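PDB 5ZVV: AimR transcriptional regulator from Bacillus phage phi3T, which activates transcription of the phage aimX locus as a homodimer and is switched to an inactive monomer by the arbitrium peptide, so deciding between lysis and lysogeny. Local coordinates for residues Q63-S66 / E67-E71; N75-C78 / A79-V83; T93-D96 / K97-N101; L119-K122 / L123-E127. All blocks are in the same frame, centred on the assembly; numbering follows the deposited sequence.

Overall arrangement
The four contacts follow one another along the chain; none encloses or crosses another, and each pairs residues three to five apart within one helix or at its end, so none closes a long loop. Interaction 1 lies in the last turns of helix 61-69, interaction 2 opens helix 77-88, interaction 3 runs along helix 92-103 and interaction 4 closes helix 108-124. Phe69 of interaction 1 packs on Ser82 of interaction 2 and on Leu94 and Ile98 of interaction 3, while Ile98 also meets Val83, joining three successive helices. Interaction 3 connects to interaction 4 through the Asp96-Arg121 salt bridge, whereas the centres of interactions 1 and 4 stay about 23 Å apart.

Interaction 1: Q63-S66 / E67-E71; sequences QLLS and EYFLE
The carbonyl of Gln63 receives the backbone N-H of Glu67 (Glu67 N to Gln63 O, 3.0 Å), the first of three consecutive i to i+4 bonds along this part of helix 61-69. Leu64 continues the ladder, its O taking Tyr68 N at 2.9 Å. Leu65 adds the main side-chain contact. Its O accepts Phe69 N, and its CB lies over one face of the Phe69 ring, 4.3 Å from the centroid and 13° off the ring normal, which makes a CH-pi contact displaced toward the rim. Further out, Leu65 CD2 comes within 4.0 Å of Phe69 CE1. With chi1 at -77°, Phe69 CG lies beside its own backbone N, and this folds the ring back along the helix over the preceding turn. At Ser66 the carbonyl O is met by an aliphatic branch, Leu70 CG at 3.4 Å, and so is partly sheathed by that side chain. Leu65 and Phe69 both face into the bundle: Leu50 of helix 47-56 and Tyr85 of helix 77-88 touch both side chains. Leu94 of helix 92-103 lies against Ser66, Phe69 and Leu70, so helix 61-69 packs against three other helices.

Interaction 2: N75-C78 / A79-V83; sequences NKKC and ARQSV
Arg80 reaches back across the start of helix 77-88 and lays one face of its guanidinium over the backbone between Lys76 and Lys77. Lys76 C stands 3.6 Å above the guanidinium plane, nearer its rim, and Arg80 NH1 comes within 3.3 Å of Lys77 CA. The aliphatic part of the arginine follows the same path, its CG 3.6 Å from Lys76 O. An extended run from CG to NE carries the charged group this far back. Asn75 O is close to NH2, but the angle is poor for a hydrogen bond. On another side of the helix, Gln81 packs against the shaft of Lys77, with Gln81 CD 3.8 Å from Lys77 CG.

The backbone beneath ties these residues together: Gln81 N donates to Lys77 O at 2.9 Å, and Ser82 N donates to Cys78 O. Ala79 O accepts Val83 N; the Ser82 hydroxyl also approaches this oxygen, but so closely that the detail of that bond is doubtful.

Outer partners fix the polar ends. Gln81 bonds through both amide atoms, NE2 to Asn45 OD1 and OE1 to Leu46 N, while Asn75 OD1 takes the backbone N-H of Lys106. Weak hydrogen bonds link Arg80 to Asn107 and Ser110.

The arrangement is that of a helix N-terminus, with Lys76 at the N-cap: its O accepts a weak bond from Ala79 N at 3.3 Å, and the first regular i to i+4 bond is that from Gln81 N to Lys77 O.

Interaction 3: T93-D96 / K97-N101; sequences TLTD and KIIIN
Regular alpha-helix along most of helix 92-103, part of the all-helical array of this TPR-clan protein, carries the contact of residues 93-96 with 97-101. Four successive i to i+4 bonds run from Lys97, Ile98, Ile99 and Ile100 back to Thr93, Leu94, Thr95 and Asp96; Ile98 N lies 2.9 Å from Leu94 O. The side chains pair with the same spacing. Ile98 CD1 rests 3.8 Å from Leu94 CG, the two chains crossing at a slant. Ile98 CG1 sits beside its backbone N (chi1 -61°), which brings that branch back against the preceding turn, 3.2 Å from Leu94 O. Ile99 repeats the arrangement: CG1 comes to 3.1 Å from Thr95 O and CD1 to 4.0 Å from Thr95 CG2. Lys97, extended beyond CG, runs alongside Thr93 in the same direction, CE 3.7 Å from Thr93 CG2. Leu94-Ile98 and the Thr95-Ile99 methyl contact are buried, whereas the Thr93-Lys97 pair faces solvent. The buried Thr95 OG1 is satisfied by Ser86 OG and Trp91 O. Asp96, partly exposed, forms a salt bridge with Arg121 that probably stabilises the carboxylate and ties helix 92-103 to helix 108-124.

Interaction 4: L119-K122 / L123-E127; sequences LHRK and LNKNE
Lys122 O accepts the backbone N-H of Glu127 at 2.7 Å, the shortest hydrogen bond between the two segments, with the donor in the carbonyl plane. It spans five residues, beyond the ordinary bonds of the last turns, in which Leu123, Asn124 and Lys125 donate to Leu119, His120 and Arg121. Asn124 meets two side chains at once. Its OD1 stands 3.5 Å above the His120 ring, toward the rim, with ring and amide planes 82° apart. The same OD1 lies at the edge of the Arg121 guanidinium and takes a weak bond from Arg121 NH1 (3.5 Å). Bends at chi2 and chi3, both near -70°, curl Arg121 toward the C-terminal end of the helix, where Lys125 CE lies over one guanidinium face, 3.4 Å from Arg121 NH2. The like charges of Arg121 and Lys125 are probably eased by Asp96, which forms a salt bridge with Arg121 NE and a long, weak ion pair with Lys125. Asn126, with positive phi (55°), turns the chain out of the helix, and its N donates to Leu123 O at 3.1 Å. This bond, the Glu127-Lys122 bond and the positive phi define a Schellman motif capping helix 108-124.

Interaction 1: Q63-S66 / E67-E71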
loop_
_atom_site.group_PDB
_atom_site.type_symbol
_atom_site.label_atom_id
_atom_site.label_comp_id
_atom_site.label_asym_id
_atom_site.label_seq_id
_atom_site.Cartn_x
_atom_site.Cartn_y
_atom_site.Cartn_z
ATOM N N GLN A 63 -10.597 -36.620 -6.206
ATOM C CA GLN A 63 -11.892 -37.294 -6.187
ATOM C C GLN A 63 -12.049 -38.143 -4.930
ATOM O O GLN A 63 -13.038 -38.011 -4.192
ATOM C CB GLN A 63 -12.053 -38.143 -7.448
ATOM C CG GLN A 63 -12.182 -37.336 -8.742
ATOM C CD GLN A 63 -10.848 -36.844 -9.289
ATOM O OE1 GLN A 63 -9.779 -37.283 -8.857
ATOM N NE2 GLN A 63 -10.907 -35.925 -10.248
ATOM N N LEU A 64 -11.068 -39.011 -4.663
ATOM C CA LEU A 64 -11.115 -39.857 -3.474
ATOM C C LEU A 64 -11.246 -39.018 -2.211
ATOM O O LEU A 64 -12.112 -39.277 -1.368
ATOM C CB LEU A 64 -9.866 -40.735 -3.407
ATOM C CG LEU A 64 -9.593 -41.631 -4.616
ATOM C CD1 LEU A 64 -8.407 -42.537 -4.346
ATOM C CD2 LEU A 64 -10.828 -42.442 -4.986
ATOM N N LEU A 65 -10.396 -38.000 -2.067
ATOM C CA LEU A 65 -10.449 -37.151 -0.884
ATOM C C LEU A 65 -11.671 -36.248 -0.887
ATOM O O LEU A 65 -12.099 -35.801 0.183
ATOM C CB LEU A 65 -9.174 -36.313 -0.775
ATOM C CG LEU A 65 -7.906 -37.102 -0.451
ATOM C CD1 LEU A 65 -6.701 -36.177 -0.376
ATOM C CD2 LEU A 65 -8.083 -37.869 0.847
ATOM N N SER A 66 -12.233 -35.963 -2.063
ATOM C CA SER A 66 -13.500 -35.247 -2.112
ATOM C C SER A 66 -14.606 -36.075 -1.479
ATOM O O SER A 66 -15.475 -35.538 -0.782
ATOM C CB SER A 66 -13.846 -34.888 -3.556
ATOM O OG SER A 66 -15.100 -34.235 -3.633
ATOM N N GLU A 67 -14.583 -37.389 -1.699
ATOM C CA GLU A 67 -15.557 -38.252 -1.039
ATOM C C GLU A 67 -15.220 -38.452 0.436
ATOM O O GLU A 67 -16.121 -38.504 1.281
ATOM C CB GLU A 67 -15.632 -39.597 -1.764
ATOM C CG GLU A 67 -16.659 -40.563 -1.196
ATOM C CD GLU A 67 -16.745 -41.848 -1.997
ATOM O OE1 GLU A 67 -15.940 -42.020 -2.939
ATOM O OE2 GLU A 67 -17.618 -42.685 -1.686
ATOM N N TYR A 68 -13.930 -38.546 0.762
ATOM C CA TYR A 68 -13.515 -38.895 2.116
ATOM C C TYR A 68 -13.721 -37.734 3.083
ATOM O O TYR A 68 -14.219 -37.924 4.199
ATOM C CB TYR A 68 -12.052 -39.336 2.101
ATOM C CG TYR A 68 -11.535 -39.861 3.419
ATOM C CD1 TYR A 68 -11.642 -41.207 3.738
ATOM C CD2 TYR A 68 -10.927 -39.014 4.338
ATOM C CE1 TYR A 68 -11.165 -41.697 4.935
ATOM C CE2 TYR A 68 -10.450 -39.493 5.541
ATOM C CZ TYR A 68 -10.573 -40.836 5.834
ATOM O OH TYR A 68 -10.095 -41.327 7.027
ATOM N N PHE A 69 -13.344 -36.521 2.669
ATOM C CA PHE A 69 -13.399 -35.371 3.568
ATOM C C PHE A 69 -14.824 -35.077 4.017
ATOM O O PHE A 69 -15.049 -34.659 5.159
ATOM C CB PHE A 69 -12.800 -34.140 2.888
ATOM C CG PHE A 69 -11.297 -34.137 2.840
ATOM C CD1 PHE A 69 -10.559 -35.061 3.560
ATOM C CD2 PHE A 69 -10.622 -33.192 2.083
ATOM C CE1 PHE A 69 -9.178 -35.052 3.518
ATOM C CE2 PHE A 69 -9.239 -33.177 2.039
ATOM C CZ PHE A 69 -8.518 -34.106 2.758
ATOM N N LEU A 70 -15.802 -35.282 3.131
ATOM C CA LEU A 70 -17.189 -34.995 3.468
ATOM C C LEU A 70 -17.762 -35.963 4.494
ATOM O O LEU A 70 -18.867 -35.726 4.989
ATOM C CB LEU A 70 -18.050 -35.006 2.203
ATOM C CG LEU A 70 -17.722 -33.915 1.182
ATOM C CD1 LEU A 70 -18.633 -34.026 -0.032
ATOM C CD2 LEU A 70 -17.824 -32.532 1.814
ATOM N N GLU A 71 -17.040 -37.033 4.829
ATOM C CA GLU A 71 -17.471 -37.970 5.854
ATOM C C GLU A 71 -16.848 -37.699 7.217
ATOM O O GLU A 71 -17.253 -38.332 8.197
ATOM C CB GLU A 71 -17.155 -39.409 5.427
ATOM C CG GLU A 71 -17.894 -39.859 4.172
ATOM C CD GLU A 71 -19.404 -39.760 4.310
ATOM O OE1 GLU A 71 -19.925 -40.009 5.417
ATOM O OE2 GLU A 71 -20.072 -39.427 3.307
#

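Interaction 2: N75-C78 / A79-V83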
loop_
_atom_site.group_PDB
_atom_site.type_symbol
_atom_site.label_atom_id
_atom_site.label_comp_id
_atom_site.label_asym_id
_atom_site.label_seq_id
_atom_site.Cartn_x
_atom_site.Cartn_y
_atom_site.Cartn_z
ATOM N N ASN A 75 -17.111 -31.431 13.684
ATOM C CA ASN A 75 -16.832 -30.819 14.975
ATOM C C ASN A 75 -15.394 -31.011 15.441
ATOM O O ASN A 75 -15.041 -30.502 16.509
ATOM C CB ASN A 75 -17.779 -31.384 16.040
ATOM C CG ASN A 75 -19.242 -31.138 15.720
ATOM O OD1 ASN A 75 -19.645 -30.015 15.425
ATOM N ND2 ASN A 75 -20.044 -32.194 15.779
ATOM N N LYS A 76 -14.558 -31.714 14.684
ATOM C CA LYS A 76 -13.256 -32.153 15.174
ATOM C C LYS A 76 -12.129 -31.650 14.271
ATOM O O LYS A 76 -12.356 -31.008 13.242
ATOM C CB LYS A 76 -13.226 -33.678 15.307
ATOM C CG LYS A 76 -14.167 -34.203 16.383
ATOM C CD LYS A 76 -13.997 -35.698 16.586
ATOM C CE LYS A 76 -14.683 -36.170 17.860
ATOM N NZ LYS A 76 -16.155 -35.957 17.820
ATOM N N LYS A 77 -10.896 -31.967 14.680
ATOM C CA LYS A 77 -9.707 -31.399 14.047
ATOM C C LYS A 77 -9.549 -31.866 12.602
ATOM O O LYS A 77 -9.098 -31.098 11.740
ATOM C CB LYS A 77 -8.469 -31.759 14.869
ATOM C CG LYS A 77 -7.175 -31.814 14.072
ATOM C CD LYS A 77 -6.128 -32.677 14.762
ATOM C CE LYS A 77 -5.427 -31.932 15.883
ATOM N NZ LYS A 77 -4.646 -30.774 15.363
ATOM N N CYS A 78 -9.917 -33.119 12.318
ATOM C CA CYS A 78 -9.737 -33.658 10.973
ATOM C C CYS A 78 -10.466 -32.829 9.923
ATOM O O CYS A 78 -9.969 -32.662 8.805
ATOM C CB CYS A 78 -10.211 -35.108 10.921
ATOM S SG CYS A 78 -8.897 -36.321 11.110
ATOM N N ALA A 79 -11.642 -32.300 10.262
ATOM C CA ALA A 79 -12.386 -31.494 9.298
ATOM C C ALA A 79 -11.684 -30.168 9.026
ATOM O O ALA A 79 -11.664 -29.693 7.883
ATOM C CB ALA A 79 -13.810 -31.258 9.800
ATOM N N ARG A 80 -11.102 -29.557 10.060
ATOM C CA ARG A 80 -10.359 -28.312 9.877
ATOM C C ARG A 80 -9.123 -28.536 9.012
ATOM O O ARG A 80 -8.871 -27.793 8.046
ATOM C CB ARG A 80 -9.980 -27.743 11.244
ATOM C CG ARG A 80 -11.126 -27.771 12.241
ATOM C CD ARG A 80 -10.770 -27.122 13.573
ATOM N NE ARG A 80 -11.782 -27.430 14.578
ATOM C CZ ARG A 80 -11.584 -28.218 15.627
ATOM N NH1 ARG A 80 -10.396 -28.762 15.837
ATOM N NH2 ARG A 80 -12.572 -28.449 16.481
ATOM N N GLN A 81 -8.340 -29.568 9.343
ATOM C CA GLN A 81 -7.245 -29.969 8.467
ATOM C C GLN A 81 -7.739 -30.170 7.042
ATOM O O GLN A 81 -7.078 -29.756 6.081
ATOM C CB GLN A 81 -6.592 -31.250 8.992
ATOM C CG GLN A 81 -5.904 -31.093 10.332
ATOM C CD GLN A 81 -5.308 -32.394 10.840
ATOM O OE1 GLN A 81 -5.917 -33.455 10.724
ATOM N NE2 GLN A 81 -4.109 -32.315 11.405
ATOM N N SER A 82 -8.916 -30.781 6.889
ATOM C CA SER A 82 -9.440 -31.049 5.555
ATOM C C SER A 82 -9.746 -29.757 4.809
ATOM O O SER A 82 -9.526 -29.673 3.597
ATOM C CB SER A 82 -10.688 -31.928 5.639
ATOM O OG SER A 82 -11.854 -31.152 5.840
ATOM N N VAL A 83 -10.247 -28.733 5.509
ATOM C CA VAL A 83 -10.536 -27.485 4.807
ATOM C C VAL A 83 -9.240 -26.814 4.368
ATOM O O VAL A 83 -9.171 -26.234 3.273
ATOM C CB VAL A 83 -11.419 -26.544 5.656
ATOM C CG1 VAL A 83 -10.602 -25.704 6.630
ATOM C CG2 VAL A 83 -12.241 -25.640 4.746
#

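Interaction 3: T93-D96 / K97-N101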
loop_
_atom_site.group_PDB
_atom_site.type_symbol
_atom_site.label_atom_id
_atom_site.label_comp_id
_atom_site.label_asym_id
_atom_site.label_seq_id
_atom_site.Cartn_x
_atom_site.Cartn_y
_atom_site.Cartn_z
ATOM N N THR A 93 -14.794 -26.313 -5.022
ATOM C CA THR A 93 -16.107 -26.898 -4.752
ATOM C C THR A 93 -16.101 -27.640 -3.420
ATOM O O THR A 93 -16.926 -27.378 -2.528
ATOM C CB THR A 93 -16.494 -27.839 -5.898
ATOM O OG1 THR A 93 -16.429 -27.133 -7.143
ATOM C CG2 THR A 93 -17.903 -28.382 -5.704
ATOM N N LEU A 94 -15.158 -28.573 -3.273
ATOM C CA LEU A 94 -14.980 -29.279 -2.011
ATOM C C LEU A 94 -14.736 -28.305 -0.867
ATOM O O LEU A 94 -15.318 -28.451 0.213
ATOM C CB LEU A 94 -13.820 -30.267 -2.135
ATOM C CG LEU A 94 -13.469 -31.098 -0.901
ATOM C CD1 LEU A 94 -14.644 -31.970 -0.490
ATOM C CD2 LEU A 94 -12.240 -31.946 -1.165
ATOM N N THR A 95 -13.884 -27.300 -1.093
ATOM C CA THR A 95 -13.566 -26.340 -0.040
ATOM C C THR A 95 -14.822 -25.652 0.477
ATOM O O THR A 95 -14.999 -25.500 1.689
ATOM C CB THR A 95 -12.568 -25.299 -0.551
ATOM O OG1 THR A 95 -11.341 -25.938 -0.926
ATOM C CG2 THR A 95 -12.282 -24.258 0.524
ATOM N N ASP A 96 -15.716 -25.244 -0.428
ATOM C CA ASP A 96 -16.918 -24.535 -0.000
ATOM C C ASP A 96 -17.890 -25.470 0.706
ATOM O O ASP A 96 -18.539 -25.073 1.687
ATOM C CB ASP A 96 -17.578 -23.855 -1.198
ATOM C CG ASP A 96 -16.726 -22.737 -1.770
ATOM O OD1 ASP A 96 -15.898 -22.177 -1.018
ATOM O OD2 ASP A 96 -16.886 -22.415 -2.967
ATOM N N LYS A 97 -18.001 -26.717 0.237
ATOM C CA LYS A 97 -18.822 -27.688 0.959
ATOM C C LYS A 97 -18.315 -27.887 2.386
ATOM O O LYS A 97 -19.095 -27.862 3.350
ATOM C CB LYS A 97 -18.851 -29.015 0.200
ATOM C CG LYS A 97 -19.579 -28.939 -1.134
ATOM C CD LYS A 97 -19.502 -30.256 -1.887
ATOM C CE LYS A 97 -20.122 -30.129 -3.272
ATOM N NZ LYS A 97 -19.977 -31.379 -4.069
ATOM N N ILE A 98 -17.000 -28.066 2.540
ATOM C CA ILE A 98 -16.420 -28.250 3.869
ATOM C C ILE A 98 -16.622 -27.003 4.722
ATOM O O ILE A 98 -16.861 -27.098 5.931
ATOM C CB ILE A 98 -14.930 -28.627 3.759
ATOM C CG1 ILE A 98 -14.763 -29.937 2.987
ATOM C CG2 ILE A 98 -14.307 -28.752 5.142
ATOM C CD1 ILE A 98 -13.325 -30.373 2.832
ATOM N N ILE A 99 -16.529 -25.819 4.113
ATOM C CA ILE A 99 -16.758 -24.585 4.863
ATOM C C ILE A 99 -18.182 -24.548 5.402
ATOM O O ILE A 99 -18.419 -24.135 6.545
ATOM C CB ILE A 99 -16.450 -23.355 3.989
ATOM C CG1 ILE A 99 -14.945 -23.220 3.769
ATOM C CG2 ILE A 99 -16.996 -22.084 4.632
ATOM C CD1 ILE A 99 -14.566 -22.032 2.920
ATOM N N ILE A 100 -19.149 -24.987 4.592
ATOM C CA ILE A 100 -20.530 -25.064 5.067
ATOM C C ILE A 100 -20.638 -26.031 6.243
ATOM O O ILE A 100 -21.266 -25.725 7.265
ATOM C CB ILE A 100 -21.473 -25.458 3.916
ATOM C CG1 ILE A 100 -21.581 -24.311 2.906
ATOM C CG2 ILE A 100 -22.846 -25.847 4.454
ATOM C CD1 ILE A 100 -22.290 -24.688 1.626
ATOM N N ASN A 101 -20.020 -27.212 6.120
ATOM C CA ASN A 101 -20.081 -28.179 7.216
ATOM C C ASN A 101 -19.445 -27.627 8.490
ATOM O O ASN A 101 -19.948 -27.861 9.596
ATOM C CB ASN A 101 -19.405 -29.489 6.810
ATOM C CG ASN A 101 -20.191 -30.253 5.764
ATOM O OD1 ASN A 101 -21.367 -29.982 5.532
ATOM N ND2 ASN A 101 -19.541 -31.222 5.129
#

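Interaction 4: L119-K122 / L123-E127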
loop_
_atom_site.group_PDB
_atom_site.type_symbol
_atom_site.label_atom_id
_atom_site.label_comp_id
_atom_site.label_asym_id
_atom_site.label_seq_id
_atom_site.Cartn_x
_atom_site.Cartn_y
_atom_site.Cartn_z
ATOM N N LEU A 119 -14.551 -16.168 4.834
ATOM C CA LEU A 119 -14.047 -14.844 4.473
ATOM C C LEU A 119 -12.947 -14.942 3.425
ATOM O O LEU A 119 -12.922 -14.161 2.466
ATOM C CB LEU A 119 -13.530 -14.116 5.715
ATOM C CG LEU A 119 -14.549 -13.727 6.786
ATOM C CD1 LEU A 119 -13.852 -13.025 7.936
ATOM C CD2 LEU A 119 -15.632 -12.843 6.197
ATOM N N HIS A 120 -12.026 -15.892 3.603
ATOM C CA HIS A 120 -10.960 -16.126 2.632
ATOM C C HIS A 120 -11.528 -16.356 1.235
ATOM O O HIS A 120 -11.065 -15.766 0.249
ATOM C CB HIS A 120 -10.125 -17.326 3.092
ATOM C CG HIS A 120 -9.097 -17.779 2.104
ATOM N ND1 HIS A 120 -8.187 -16.921 1.527
ATOM C CD2 HIS A 120 -8.816 -19.010 1.614
ATOM C CE1 HIS A 120 -7.400 -17.599 0.711
ATOM N NE2 HIS A 120 -7.760 -18.868 0.746
ATOM N N ARG A 121 -12.555 -17.202 1.145
ATOM C CA ARG A 121 -13.148 -17.535 -0.145
ATOM C C ARG A 121 -13.913 -16.355 -0.728
ATOM O O ARG A 121 -13.892 -16.136 -1.946
ATOM C CB ARG A 121 -14.056 -18.752 0.006
ATOM C CG ARG A 121 -13.287 -20.038 0.249
ATOM C CD ARG A 121 -12.518 -20.427 -0.998
ATOM N NE ARG A 121 -13.426 -20.819 -2.069
ATOM C CZ ARG A 121 -13.200 -20.611 -3.361
ATOM N NH1 ARG A 121 -12.094 -19.998 -3.756
ATOM N NH2 ARG A 121 -14.091 -21.004 -4.259
ATOM N N LYS A 122 -14.601 -15.587 0.119
ATOM C CA LYS A 122 -15.270 -14.386 -0.369
ATOM C C LYS A 122 -14.267 -13.369 -0.897
ATOM O O LYS A 122 -14.570 -12.627 -1.839
ATOM C CB LYS A 122 -16.128 -13.773 0.737
ATOM C CG LYS A 122 -17.362 -14.589 1.080
ATOM C CD LYS A 122 -18.149 -13.952 2.213
ATOM C CE LYS A 122 -19.367 -14.784 2.570
ATOM N NZ LYS A 122 -20.099 -14.220 3.737
ATOM N N LEU A 123 -13.068 -13.325 -0.311
ATOM C CA LEU A 123 -12.015 -12.475 -0.855
ATOM C C LEU A 123 -11.506 -13.016 -2.183
ATOM O O LEU A 123 -11.232 -12.243 -3.108
ATOM C CB LEU A 123 -10.868 -12.344 0.147
ATOM C CG LEU A 123 -11.083 -11.410 1.339
ATOM C CD1 LEU A 123 -9.962 -11.579 2.353
ATOM C CD2 LEU A 123 -11.169 -9.965 0.878
ATOM N N ASN A 124 -11.371 -14.343 -2.296
ATOM C CA ASN A 124 -10.949 -14.937 -3.562
ATOM C C ASN A 124 -11.901 -14.566 -4.694
ATOM O O ASN A 124 -11.462 -14.249 -5.806
ATOM C CB ASN A 124 -10.854 -16.459 -3.433
ATOM C CG ASN A 124 -9.811 -16.902 -2.423
ATOM O OD1 ASN A 124 -9.845 -18.037 -1.944
ATOM N ND2 ASN A 124 -8.880 -16.010 -2.092
ATOM N N LYS A 125 -13.204 -14.598 -4.429
ATOM C CA LYS A 125 -14.219 -14.289 -5.427
ATOM C C LYS A 125 -14.537 -12.801 -5.517
ATOM O O LYS A 125 -15.400 -12.417 -6.313
ATOM C CB LYS A 125 -15.507 -15.058 -5.120
ATOM C CG LYS A 125 -15.334 -16.553 -4.927
ATOM C CD LYS A 125 -16.593 -17.145 -4.318
ATOM C CE LYS A 125 -16.466 -18.636 -4.088
ATOM N NZ LYS A 125 -17.667 -19.167 -3.384
ATOM N N ASN A 126 -13.865 -11.963 -4.723
ATOM C CA ASN A 126 -14.153 -10.529 -4.652
ATOM C C ASN A 126 -15.624 -10.278 -4.315
ATOM O O ASN A 126 -16.272 -9.391 -4.875
ATOM C CB ASN A 126 -13.754 -9.815 -5.947
ATOM C CG ASN A 126 -13.721 -8.304 -5.797
ATOM O OD1 ASN A 126 -13.852 -7.777 -4.692
ATOM N ND2 ASN A 126 -13.543 -7.602 -6.909
ATOM N N GLU A 127 -16.160 -11.080 -3.396
ATOM C CA GLU A 127 -17.528 -10.922 -2.923
ATOM C C GLU A 127 -17.604 -10.143 -1.620
ATOM O O GLU A 127 -18.706 -9.898 -1.120
ATOM C CB GLU A 127 -18.192 -12.292 -2.753
ATOM C CG GLU A 127 -18.381 -13.052 -4.056
ATOM C CD GLU A 127 -18.868 -14.472 -3.843
ATOM O OE1 GLU A 127 -18.807 -14.955 -2.692
ATOM O OE2 GLU A 127 -19.312 -15.106 -4.824
#